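Local coordinates for D-alanyl-D-alanine carboxypeptidase (Penicillin binding protein) family protein (Francisella tularensis subsp. tularensis, PDB 6OSU) that probably removes the terminal D-alanine from peptidoglycan precursor peptides, as a penicillin-binding serine carboxypeptidase of the S11 family, at residues S76-A80 with G81-W85. Residues are numbered along the deposited sequence; the frame is centred on the assembly and turned at random.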
loop_
_atom_site.group_PDB
_atom_site.type_symbol
_atom_site.label_atom_id
_atom_site.label_comp_id
_atom_site.label_asym_id
_atom_site.label_seq_id
_atom_site.Cartn_x
_atom_site.Cartn_y
_atom_site.Cartn_z
ATOM N N SER A 76 -11.618 7.825 7.337
ATOM C CA SER A 76 -11.560 7.893 8.794
ATOM C C SER A 76 -12.823 8.517 9.375
ATOM O O SER A 76 -13.344 8.047 10.393
ATOM C CB SER A 76 -10.322 8.677 9.227
ATOM O OG SER A 76 -10.479 9.177 10.543
ATOM N N GLU A 77 -13.333 9.576 8.743
ATOM C CA GLU A 77 -14.554 10.202 9.242
ATOM C C GLU A 77 -15.765 9.294 9.060
ATOM O O GLU A 77 -16.685 9.318 9.886
ATOM C CB GLU A 77 -14.772 11.548 8.553
ATOM C CG GLU A 77 -13.764 12.601 8.977
ATOM C CD GLU A 77 -13.740 12.801 10.481
ATOM O OE1 GLU A 77 -14.778 13.206 11.049
ATOM O OE2 GLU A 77 -12.687 12.541 11.102
ATOM N N ILE A 78 -15.786 8.492 7.994
ATOM C CA ILE A 78 -16.863 7.521 7.824
ATOM C C ILE A 78 -16.789 6.460 8.913
ATOM O O ILE A 78 -17.788 6.157 9.576
ATOM C CB ILE A 78 -16.812 6.891 6.420
ATOM C CG1 ILE A 78 -17.034 7.953 5.342
ATOM C CG2 ILE A 78 -17.845 5.782 6.300
ATOM C CD1 ILE A 78 -16.827 7.437 3.940
ATOM N N LYS A 79 -15.600 5.889 9.123
ATOM C CA LYS A 79 -15.430 4.886 10.169
ATOM C C LYS A 79 -15.789 5.440 11.543
ATOM O O LYS A 79 -16.299 4.703 12.395
ATOM C CB LYS A 79 -13.990 4.363 10.163
ATOM C CG LYS A 79 -13.645 3.483 11.354
ATOM C CD LYS A 79 -12.282 2.824 11.210
ATOM C CE LYS A 79 -12.417 1.345 10.878
ATOM N NZ LYS A 79 -11.122 0.617 10.993
ATOM N N ALA A 80 -15.554 6.731 11.771
ATOM C CA ALA A 80 -15.826 7.348 13.062
ATOM C C ALA A 80 -17.273 7.799 13.226
ATOM O O ALA A 80 -17.628 8.292 14.300
ATOM C CB ALA A 80 -14.893 8.542 13.280
ATOM N N GLY A 81 -18.109 7.658 12.200
ATOM C CA GLY A 81 -19.505 8.022 12.315
ATOM C C GLY A 81 -19.829 9.480 12.063
ATOM O O GLY A 81 -21.006 9.850 12.124
ATOM N N ASN A 82 -18.829 10.322 11.793
ATOM C CA ASN A 82 -19.080 11.717 11.448
ATOM C C ASN A 82 -19.484 11.892 9.994
ATOM O O ASN A 82 -19.872 12.996 9.597
ATOM C CB ASN A 82 -17.841 12.567 11.737
ATOM C CG ASN A 82 -17.540 12.671 13.216
ATOM O OD1 ASN A 82 -18.446 12.821 14.038
ATOM N ND2 ASN A 82 -16.262 12.586 13.566
ATOM N N LEU A 83 -19.401 10.828 9.202
ATOM C CA LEU A 83 -19.738 10.853 7.792
ATOM C C LEU A 83 -20.218 9.458 7.422
ATOM O O LEU A 83 -19.894 8.476 8.093
ATOM C CB LEU A 83 -18.527 11.269 6.945
ATOM C CG LEU A 83 -18.716 12.014 5.624
ATOM C CD1 LEU A 83 -19.375 13.359 5.862
ATOM C CD2 LEU A 83 -17.379 12.193 4.927
ATOM N N SER A 84 -21.011 9.377 6.360
ATOM C CA SER A 84 -21.383 8.092 5.791
ATOM C C SER A 84 -21.250 8.168 4.279
ATOM O O SER A 84 -21.226 9.252 3.694
ATOM C CB SER A 84 -22.806 7.680 6.181
ATOM O OG SER A 84 -23.737 8.022 5.174
ATOM N N TRP A 85 -21.142 6.993 3.651
ATOM C CA TRP A 85 -21.096 6.933 2.195
ATOM C C TRP A 85 -22.321 7.582 1.564
ATOM O O TRP A 85 -22.237 8.114 0.448
ATOM C CB TRP A 85 -20.977 5.481 1.736
ATOM C CG TRP A 85 -19.716 4.807 2.161
ATOM C CD1 TRP A 85 -19.581 3.855 3.129
ATOM C CD2 TRP A 85 -18.403 5.026 1.627
ATOM N NE1 TRP A 85 -18.265 3.467 3.231
ATOM C CE2 TRP A 85 -17.522 4.173 2.320
ATOM C CE3 TRP A 85 -17.888 5.862 0.631
ATOM C CZ2 TRP A 85 -16.158 4.130 2.051
ATOM C CZ3 TRP A 85 -16.532 5.819 0.365
ATOM C CH2 TRP A 85 -15.682 4.959 1.074
#
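Ile78 sets its CD1 methyl over one face of the Trp85 indole. The methyl stands 3.6 Å from the centroid of the six-membered ring, almost on the ring normal, which makes a CH-pi contact. The CG2 branch of Ile78 comes near the pyrrole part, 3.9 Å from Trp85 NE1. Trp85 also makes a cation-pi contact with Arg114, and its side chain touches Val113 and Val117 of helix 113-123. The Glu77 carboxylate and the Asn82 amide are the two other flat groups; their planes lie 13° apart. Asn82 ND2 donates to the syn side of Glu77 OE1 at 3.0 Å, with the donor somewhat out of the carboxylate plane. Glu77 bends at chi2 (-56°), which brings its carboxylate to the Asn82 amide. Ile78 CG1 also packs on Leu83 CB at 4.0 Å. Ile78 CA makes a CH...O contact with Leu83 O at 3.2 Å.

The backbone ends helix 66-79 in a Schellman motif, away from the predicted catalytic residues. Gly81 takes the positive phi (85°), a conformation readily reached by glycine. Gly81 N donates to Ile78 O at 3.0 Å. Glu77 O receives two weak bonds, from Asn82 N and Leu83 N.

The contact therefore combines a polar side and an apolar side. The Gly81-Ile78 backbone bond and the Glu77-Asn82 side-chain hydrogen bond give the surface turn a directional polar grip, to which the weak pair at Glu77 O adds. Ile78, Leu83 and Trp85 join the helix end and the following loop to helix 113-123 through apolar and CH-pi contacts.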